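Local coordinates for putative lipoprotein (Bacteroides fragilis, PDB 3QNK) that probably binds glycans at the outer membrane as a SusD-like lipoprotein, at residues E222-I227 / F319-V324; S328-N333 / I365-Y370. All blocks are in the same frame, centred on the assembly; numbering follows the deposited sequence.

Interaction 1 (E222-I227 / F319-V324)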
ATOM      1  N   GLU B 222      -4.154 -13.554  36.609  1.00 54.85           N
ATOM      2  CA  GLU B 222      -2.758 -13.702  36.214  1.00 54.98           C
ATOM      3  C   GLU B 222      -2.593 -14.985  35.393  1.00 58.73           C
ATOM      4  O   GLU B 222      -1.999 -14.941  34.320  1.00 58.58           O
ATOM      5  CB  GLU B 222      -1.851 -13.698  37.449  1.00 57.69           C
ATOM      6  N   LYS B 223      -3.176 -16.113  35.866  1.00 56.22           N
ATOM      7  CA  LYS B 223      -3.126 -17.424  35.193  1.00 55.58           C
ATOM      8  C   LYS B 223      -3.732 -17.359  33.787  1.00 55.92           C
ATOM      9  O   LYS B 223      -3.123 -17.843  32.848  1.00 53.52           O
ATOM     10  CB  LYS B 223      -3.852 -18.499  36.014  1.00 58.07           C
ATOM     11  CG  LYS B 223      -2.967 -19.241  36.992  1.00 67.13           C
ATOM     12  CD  LYS B 223      -3.817 -20.121  37.888  1.00 68.38           C
ATOM     13  CE  LYS B 223      -2.982 -21.027  38.737  1.00 74.42           C
ATOM     14  NZ  LYS B 223      -3.832 -22.012  39.459  1.00 96.49           N
ATOM     15  N   TYR B 224      -4.913 -16.740  33.643  1.00 53.42           N
ATOM     16  CA  TYR B 224      -5.582 -16.593  32.351  1.00 52.42           C
ATOM     17  C   TYR B 224      -4.751 -15.727  31.404  1.00 58.13           C
ATOM     18  O   TYR B 224      -4.502 -16.152  30.274  1.00 56.91           O
ATOM     19  CB  TYR B 224      -6.987 -16.013  32.523  1.00 51.98           C
ATOM     20  CG  TYR B 224      -7.785 -15.977  31.234  1.00 52.50           C
ATOM     21  CD1 TYR B 224      -8.554 -17.068  30.835  1.00 54.21           C
ATOM     22  CD2 TYR B 224      -7.806 -14.838  30.435  1.00 51.45           C
ATOM     23  CE1 TYR B 224      -9.310 -17.029  29.666  1.00 53.86           C
ATOM     24  CE2 TYR B 224      -8.536 -14.799  29.254  1.00 50.63           C
ATOM     25  CZ  TYR B 224      -9.296 -15.891  28.880  1.00 57.80           C
ATOM     26  OH  TYR B 224     -10.022 -15.845  27.720  1.00 60.76           O
ATOM     27  N   ARG B 225      -4.281 -14.537  31.880  1.00 56.45           N
ATOM     28  CA  ARG B 225      -3.445 -13.603  31.094  1.00 55.31           C
ATOM     29  C   ARG B 225      -2.148 -14.223  30.614  1.00 56.99           C
ATOM     30  O   ARG B 225      -1.597 -13.774  29.611  1.00 57.72           O
ATOM     31  CB  ARG B 225      -3.095 -12.362  31.900  1.00 53.26           C
ATOM     32  CG  ARG B 225      -4.240 -11.411  32.059  1.00 46.95           C
ATOM     33  CD  ARG B 225      -3.780 -10.103  32.591  1.00 41.23           C
ATOM     34  NE  ARG B 225      -3.033 -10.220  33.851  1.00 53.02           N
ATOM     35  CZ  ARG B 225      -3.497  -9.890  35.057  1.00 62.87           C
ATOM     36  NH1 ARG B 225      -4.727  -9.396  35.197  1.00 47.10           N
ATOM     37  NH2 ARG B 225      -2.726 -10.017  36.122  1.00 48.34           N
ATOM     38  N   SER B 226      -1.668 -15.250  31.307  1.00 51.63           N
ATOM     39  CA  SER B 226      -0.418 -15.921  30.958  1.00 52.28           C
ATOM     40  C   SER B 226      -0.473 -16.652  29.598  1.00 56.30           C
ATOM     41  O   SER B 226       0.568 -17.102  29.139  1.00 58.75           O
ATOM     42  CB  SER B 226       0.001 -16.884  32.061  1.00 53.12           C
ATOM     43  OG  SER B 226      -0.727 -18.090  31.934  1.00 59.31           O
ATOM     44  N   ILE B 227      -1.655 -16.766  28.955  1.00 50.68           N
ATOM     45  CA  ILE B 227      -1.802 -17.406  27.639  1.00 49.61           C
ATOM     46  C   ILE B 227      -0.998 -16.570  26.646  1.00 57.67           C
ATOM     47  O   ILE B 227      -0.262 -17.106  25.810  1.00 59.48           O
ATOM     48  CB  ILE B 227      -3.309 -17.518  27.264  1.00 50.95           C
ATOM     49  CG1 ILE B 227      -4.041 -18.539  28.164  1.00 50.58           C
ATOM     50  CG2 ILE B 227      -3.529 -17.844  25.769  1.00 51.60           C
ATOM     51  CD1 ILE B 227      -5.563 -18.434  28.148  1.00 50.54           C
ATOM     52  N   PHE B 319     -12.499 -10.879  33.629  1.00 47.80           N
ATOM     53  CA  PHE B 319     -12.736  -9.454  33.781  1.00 45.79           C
ATOM     54  C   PHE B 319     -11.404  -8.737  34.060  1.00 51.17           C
ATOM     55  O   PHE B 319     -11.045  -7.829  33.317  1.00 50.19           O
ATOM     56  CB  PHE B 319     -13.766  -9.162  34.873  1.00 46.33           C
ATOM     57  CG  PHE B 319     -13.872  -7.695  35.199  1.00 47.57           C
ATOM     58  CD1 PHE B 319     -14.607  -6.833  34.382  1.00 46.88           C
ATOM     59  CD2 PHE B 319     -13.204  -7.156  36.297  1.00 50.56           C
ATOM     60  CE1 PHE B 319     -14.697  -5.480  34.676  1.00 46.60           C
ATOM     61  CE2 PHE B 319     -13.287  -5.790  36.583  1.00 51.94           C
ATOM     62  CZ  PHE B 319     -14.046  -4.967  35.778  1.00 47.66           C
ATOM     63  N   TYR B 320     -10.672  -9.174  35.104  1.00 48.66           N
ATOM     64  CA  TYR B 320      -9.384  -8.603  35.538  1.00 48.19           C
ATOM     65  C   TYR B 320      -8.278  -8.923  34.544  1.00 52.61           C
ATOM     66  O   TYR B 320      -7.282  -8.211  34.495  1.00 51.99           O
ATOM     67  CB  TYR B 320      -9.009  -9.094  36.961  1.00 48.21           C
ATOM     68  CG  TYR B 320     -10.100  -8.805  37.973  1.00 47.14           C
ATOM     69  CD1 TYR B 320     -10.327  -7.508  38.435  1.00 48.11           C
ATOM     70  CD2 TYR B 320     -11.002  -9.797  38.357  1.00 46.48           C
ATOM     71  CE1 TYR B 320     -11.371  -7.228  39.316  1.00 46.63           C
ATOM     72  CE2 TYR B 320     -12.050  -9.527  39.240  1.00 45.76           C
ATOM     73  CZ  TYR B 320     -12.230  -8.248  39.717  1.00 48.95           C
ATOM     74  OH  TYR B 320     -13.316  -8.019  40.531  1.00 48.24           O
ATOM     75  N   ALA B 321      -8.491  -9.949  33.720  1.00 50.10           N
ATOM     76  CA  ALA B 321      -7.564 -10.378  32.685  1.00 49.84           C
ATOM     77  C   ALA B 321      -7.669  -9.507  31.450  1.00 54.60           C
ATOM     78  O   ALA B 321      -6.680  -9.361  30.737  1.00 57.86           O
ATOM     79  CB  ALA B 321      -7.841 -11.825  32.307  1.00 50.30           C
ATOM     80  N   ASN B 322      -8.855  -8.948  31.172  1.00 47.37           N
ATOM     81  CA  ASN B 322      -9.091  -8.142  29.979  1.00 45.91           C
ATOM     82  C   ASN B 322      -9.160  -6.623  30.193  1.00 49.01           C
ATOM     83  O   ASN B 322      -8.863  -5.862  29.253  1.00 48.09           O
ATOM     84  CB  ASN B 322     -10.442  -8.534  29.377  1.00 49.07           C
ATOM     85  CG  ASN B 322     -10.460  -9.787  28.570  1.00 65.50           C
ATOM     86  OD1 ASN B 322     -10.499  -9.722  27.346  1.00 59.82           O
ATOM     87  ND2 ASN B 322     -10.554 -10.942  29.227  1.00 50.02           N
ATOM     88  N   ILE B 323      -9.682  -6.179  31.361  1.00 43.68           N
ATOM     89  CA  ILE B 323      -9.978  -4.774  31.575  1.00 43.16           C
ATOM     90  C   ILE B 323      -9.011  -4.074  32.520  1.00 48.69           C
ATOM     91  O   ILE B 323      -8.805  -4.524  33.649  1.00 50.49           O
ATOM     92  CB  ILE B 323     -11.461  -4.644  32.081  1.00 45.64           C
ATOM     93  CG1 ILE B 323     -12.493  -5.400  31.184  1.00 45.60           C
ATOM     94  CG2 ILE B 323     -11.888  -3.204  32.299  1.00 47.03           C
ATOM     95  CD1 ILE B 323     -12.464  -5.125  29.633  1.00 47.45           C
ATOM     96  N   VAL B 324      -8.469  -2.930  32.052  1.00 44.47           N
ATOM     97  CA  VAL B 324      -7.678  -1.969  32.813  1.00 45.06           C
ATOM     98  C   VAL B 324      -8.698  -0.873  33.185  1.00 50.41           C
ATOM     99  O   VAL B 324      -9.246  -0.207  32.285  1.00 48.50           O
ATOM    100  CB  VAL B 324      -6.433  -1.420  32.043  1.00 48.36           C
ATOM    101  CG1 VAL B 324      -5.699  -0.350  32.854  1.00 48.53           C
ATOM    102  CG2 VAL B 324      -5.492  -2.536  31.632  1.00 48.00           C
TER

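Interaction 2 (S328-N333 / I365-Y370)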
ATOM      1  N   SER B 328      -6.647  -0.010  38.742  1.00 46.80           N
ATOM      2  CA  SER B 328      -5.879  -1.173  38.291  1.00 46.08           C
ATOM      3  C   SER B 328      -4.386  -0.923  38.455  1.00 54.65           C
ATOM      4  O   SER B 328      -3.892   0.164  38.100  1.00 57.14           O
ATOM      5  CB  SER B 328      -6.134  -1.492  36.812  1.00 45.54           C
ATOM      6  OG  SER B 328      -7.455  -1.872  36.484  1.00 51.67           O
ATOM      7  N   GLN B 329      -3.669  -1.940  38.944  1.00 49.37           N
ATOM      8  CA  GLN B 329      -2.225  -1.947  39.023  1.00 49.83           C
ATOM      9  C   GLN B 329      -1.668  -2.726  37.844  1.00 57.68           C
ATOM     10  O   GLN B 329      -2.120  -3.855  37.575  1.00 58.68           O
ATOM     11  CB  GLN B 329      -1.765  -2.539  40.324  1.00 51.53           C
ATOM     12  CG  GLN B 329      -1.729  -1.519  41.412  1.00 72.05           C
ATOM     13  CD  GLN B 329      -1.334  -2.193  42.677  1.00 87.51           C
ATOM     14  OE1 GLN B 329      -2.143  -2.877  43.303  1.00 82.35           O
ATOM     15  NE2 GLN B 329      -0.065  -2.056  43.049  1.00 81.73           N
ATOM     16  N   ILE B 330      -0.736  -2.093  37.106  1.00 55.45           N
ATOM     17  CA  ILE B 330      -0.067  -2.639  35.924  1.00 55.57           C
ATOM     18  C   ILE B 330       1.435  -2.359  36.034  1.00 61.18           C
ATOM     19  O   ILE B 330       1.832  -1.530  36.844  1.00 62.15           O
ATOM     20  CB  ILE B 330      -0.680  -2.069  34.613  1.00 58.13           C
ATOM     21  CG1 ILE B 330      -0.682  -0.525  34.602  1.00 58.73           C
ATOM     22  CG2 ILE B 330      -2.104  -2.642  34.361  1.00 58.41           C
ATOM     23  CD1 ILE B 330      -0.936   0.103  33.278  1.00 63.32           C
ATOM     24  N   PHE B 331       2.261  -3.059  35.228  1.00 57.81           N
ATOM     25  CA  PHE B 331       3.725  -2.929  35.118  1.00 58.45           C
ATOM     26  C   PHE B 331       4.455  -3.313  36.414  1.00 66.66           C
ATOM     27  O   PHE B 331       5.439  -2.671  36.793  1.00 68.41           O
ATOM     28  CB  PHE B 331       4.137  -1.526  34.644  1.00 59.42           C
ATOM     29  CG  PHE B 331       3.984  -1.321  33.158  1.00 59.47           C
ATOM     30  CD1 PHE B 331       4.721  -2.085  32.253  1.00 63.11           C
ATOM     31  CD2 PHE B 331       3.135  -0.338  32.659  1.00 60.13           C
ATOM     32  CE1 PHE B 331       4.610  -1.868  30.871  1.00 63.48           C
ATOM     33  CE2 PHE B 331       3.024  -0.122  31.279  1.00 62.58           C
ATOM     34  CZ  PHE B 331       3.761  -0.892  30.396  1.00 61.16           C
ATOM     35  N   PHE B 332       4.019  -4.419  37.032  1.00 63.73           N
ATOM     36  CA  PHE B 332       4.570  -4.961  38.271  1.00 63.94           C
ATOM     37  C   PHE B 332       6.058  -5.240  38.192  1.00 71.03           C
ATOM     38  O   PHE B 332       6.783  -4.936  39.147  1.00 72.55           O
ATOM     39  CB  PHE B 332       3.873  -6.273  38.624  1.00 64.14           C
ATOM     40  CG  PHE B 332       2.373  -6.211  38.686  1.00 63.35           C
ATOM     41  CD1 PHE B 332       1.727  -5.673  39.795  1.00 65.73           C
ATOM     42  CD2 PHE B 332       1.598  -6.734  37.657  1.00 62.40           C
ATOM     43  CE1 PHE B 332       0.329  -5.631  39.856  1.00 64.66           C
ATOM     44  CE2 PHE B 332       0.203  -6.706  37.729  1.00 63.38           C
ATOM     45  CZ  PHE B 332      -0.421  -6.162  38.830  1.00 61.22           C
ATOM     46  N   ASN B 333       6.509  -5.838  37.061  1.00 67.46           N
ATOM     47  CA  ASN B 333       7.900  -6.265  36.852  1.00 67.94           C
ATOM     48  C   ASN B 333       8.684  -5.318  35.903  1.00 73.82           C
ATOM     49  O   ASN B 333       9.603  -5.739  35.174  1.00 75.16           O
ATOM     50  CB  ASN B 333       7.944  -7.730  36.380  1.00 63.85           C
ATOM     51  CG  ASN B 333       7.458  -8.700  37.439  1.00 89.42           C
ATOM     52  OD1 ASN B 333       8.063  -8.864  38.510  1.00 88.75           O
ATOM     53  ND2 ASN B 333       6.337  -9.356  37.182  1.00 85.01           N
ATOM     54  N   ILE B 365      -1.591  -7.466  26.258  1.00 47.83           N
ATOM     55  CA  ILE B 365      -0.579  -6.499  26.690  1.00 48.91           C
ATOM     56  C   ILE B 365       0.030  -7.095  27.976  1.00 57.19           C
ATOM     57  O   ILE B 365      -0.688  -7.280  28.959  1.00 57.88           O
ATOM     58  CB  ILE B 365      -1.049  -5.034  26.867  1.00 51.03           C
ATOM     59  CG1 ILE B 365      -1.582  -4.474  25.537  1.00 51.07           C
ATOM     60  CG2 ILE B 365       0.135  -4.167  27.361  1.00 52.12           C
ATOM     61  CD1 ILE B 365      -2.297  -3.138  25.641  1.00 58.95           C
ATOM     62  N   ASP B 366       1.339  -7.451  27.944  1.00 54.97           N
ATOM     63  CA  ASP B 366       2.042  -8.080  29.060  1.00 54.54           C
ATOM     64  C   ASP B 366       2.425  -7.049  30.144  1.00 56.99           C
ATOM     65  O   ASP B 366       3.606  -6.801  30.381  1.00 55.54           O
ATOM     66  CB  ASP B 366       3.282  -8.841  28.563  1.00 57.37           C
ATOM     67  CG  ASP B 366       3.822  -9.946  29.469  1.00 70.29           C
ATOM     68  OD1 ASP B 366       3.402 -10.006  30.664  1.00 71.94           O
ATOM     69  OD2 ASP B 366       4.663 -10.755  28.985  1.00 71.07           O
ATOM     70  N   TYR B 367       1.410  -6.489  30.831  1.00 53.33           N
ATOM     71  CA  TYR B 367       1.578  -5.589  31.961  1.00 53.51           C
ATOM     72  C   TYR B 367       2.103  -6.376  33.182  1.00 62.25           C
ATOM     73  O   TYR B 367       2.587  -5.780  34.144  1.00 64.25           O
ATOM     74  CB  TYR B 367       0.256  -4.916  32.313  1.00 53.40           C
ATOM     75  CG  TYR B 367      -0.241  -3.861  31.355  1.00 54.24           C
ATOM     76  CD1 TYR B 367       0.544  -2.753  31.035  1.00 56.23           C
ATOM     77  CD2 TYR B 367      -1.555  -3.880  30.890  1.00 53.62           C
ATOM     78  CE1 TYR B 367       0.065  -1.736  30.209  1.00 54.24           C
ATOM     79  CE2 TYR B 367      -2.044  -2.867  30.063  1.00 53.91           C
ATOM     80  CZ  TYR B 367      -1.230  -1.795  29.732  1.00 58.84           C
ATOM     81  OH  TYR B 367      -1.697  -0.793  28.923  1.00 63.89           O
ATOM     82  N   ASP B 368       2.004  -7.719  33.143  1.00 59.19           N
ATOM     83  CA  ASP B 368       2.506  -8.578  34.209  1.00 59.47           C
ATOM     84  C   ASP B 368       4.044  -8.609  34.221  1.00 68.38           C
ATOM     85  O   ASP B 368       4.654  -8.431  35.280  1.00 71.19           O
ATOM     86  CB  ASP B 368       1.970 -10.016  34.060  1.00 59.23           C
ATOM     87  CG  ASP B 368       0.489 -10.188  34.331  1.00 57.16           C
ATOM     88  OD1 ASP B 368       0.084 -10.049  35.493  1.00 53.90           O
ATOM     89  OD2 ASP B 368      -0.263 -10.479  33.370  1.00 66.04           O
ATOM     90  N   ASN B 369       4.668  -8.824  33.049  1.00 63.50           N
ATOM     91  CA  ASN B 369       6.114  -9.027  32.971  1.00 63.40           C
ATOM     92  C   ASN B 369       6.916  -7.914  32.359  1.00 67.81           C
ATOM     93  O   ASN B 369       8.025  -7.654  32.824  1.00 69.95           O
ATOM     94  CB  ASN B 369       6.386 -10.292  32.172  1.00 62.68           C
ATOM     95  CG  ASN B 369       5.713 -11.504  32.766  1.00 79.59           C
ATOM     96  OD1 ASN B 369       6.043 -11.925  33.879  1.00 80.06           O
ATOM     97  ND2 ASN B 369       4.736 -12.057  32.066  1.00 63.71           N
ATOM     98  N   TYR B 370       6.411  -7.293  31.286  1.00 63.25           N
ATOM     99  CA  TYR B 370       7.130  -6.256  30.547  1.00 61.95           C
ATOM    100  C   TYR B 370       7.529  -5.058  31.387  1.00 64.10           C
ATOM    101  O   TYR B 370       6.941  -4.770  32.441  1.00 62.65           O
ATOM    102  CB  TYR B 370       6.306  -5.755  29.339  1.00 61.46           C
ATOM    103  CG  TYR B 370       6.509  -6.533  28.057  1.00 62.59           C
ATOM    104  CD1 TYR B 370       6.871  -7.877  28.079  1.00 64.71           C
ATOM    105  CD2 TYR B 370       6.284  -5.942  26.819  1.00 63.48           C
ATOM    106  CE1 TYR B 370       7.033  -8.604  26.897  1.00 66.66           C
ATOM    107  CE2 TYR B 370       6.420  -6.664  25.630  1.00 64.79           C
ATOM    108  CZ  TYR B 370       6.803  -7.993  25.670  1.00 76.22           C
ATOM    109  OH  TYR B 370       6.946  -8.703  24.496  1.00 81.09           O
TER

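Interaction 1 (E222-I227 / F319-V324)
Arg225 and Tyr224 of helix 221-225 meet the last turn of helix 317-322 at Ala321, in a buried helix-to-helix contact of this SusD-like fold. The backbones come nearest at Arg225 and Ala321, whose CA atoms are 5.5 Å apart.

The Arg225 side chain can be followed outward. From CB, a chi1 of -74° sets CG beside the backbone N, and there Arg225 CG lies 3.6 Å from Ala321 CB and 3.5 Å from Ala321 O. Arg225 CD continues along Ala321, 3.5 Å from Ala321 O. The chain then bends at chi3, -55°, and the guanidinium turns its edge to the carbonyl of Tyr320, which lies near the guanidinium plane. Arg225 NH1 reaches Tyr320 O at 2.9 Å, but the N-H...O angle of 122° makes this a weak hydrogen bond. Arg225 NE forms a salt bridge with Asp368, and Trp362 adds a cation-pi contact.

Beside the arginine, Tyr224 swings its CG anti to the backbone N, which brings the ring up to Ala321. The methyl thus touches both side chains, and on the tyrosine side Ala321 CB packs obliquely to the ring, 3.5 Å from Tyr224 CD2.

Interaction 2 (S328-N333 / I365-Y370)
Tyr367 supplies most of the apolar contact, with Ile330 and Phe331 meeting different parts of its ring. Ile330 runs alongside it, pointing the same way. Its CG1 is set between the backbone N and the carbonyl carbon (chi1 54°), and the chain runs on to put CD1 over one face: a CH-pi contact with Ile330 CD1 4.0 Å from the ring centroid of Tyr367 and 22° off the normal. The opposite face is covered from within its own segment by Ile365 CG2. Phe331 is approached differently, for the edge of Tyr367 is directed at the Phe331 face in a T-shaped pair, with planes at 83° and centroids 5.1 Å apart. The CB of Phe331 starts away from the 365-370 segment, but its ring returns to it, and Tyr370 O sits at the ring edge, 3.5 Å from Phe331 CD1.

The segment 328-333 leaves the two-stranded antiparallel sheet of strands 329-330 and 339-340 after Ile330, and Phe331 takes positive phi at the exit. The facing loop is shaped by an Asx motif, in which Asp366 OD1 accepts from Asn369 N.

Polar contacts follow the turning backbone. Tyr367 O receives two weak hydrogen bonds, from Phe331 N at 2.9 Å and from Phe332 N at 3.5 Å. A straighter bond follows, Asn333 ND2 to Asp368 O at 2.7 Å, although the donor is tilted from the carbonyl plane.

Farther out, the exposed Phe332 ring lies beside the buried Asp368 carboxylate, their planes nearly parallel. Asp368 OD2 pairs with Arg225 and accepts a hydrogen bond from Trp229 NE1, while Phe332 CE2 lies 4.0 Å from Asp368 OD1.

From the N terminus, helix 221-225 comes first, and interaction 1 closes a long loop when the chain returns in helix 317-322, 92 residues later. The chain runs on through strand 323-324 to strand 329-330, where interaction 2 opens; it closes 32 residues on, in the loop following strand 360-361. The two closures are therefore in series, neither nested nor crossed. In space their centres are 11 Å apart, and they touch directly: Arg225 NE lies 2.8 Å from Asp368 OD2, and Val324 CG2 packs against Tyr367 CE2. Interaction 1 joins helix 221-225 to the end of helix 317-322, which continues into sheet 323-324/360-361; interaction 2 joins the exit of strand 329-330, paired with 339-340, to the 365-370 loop.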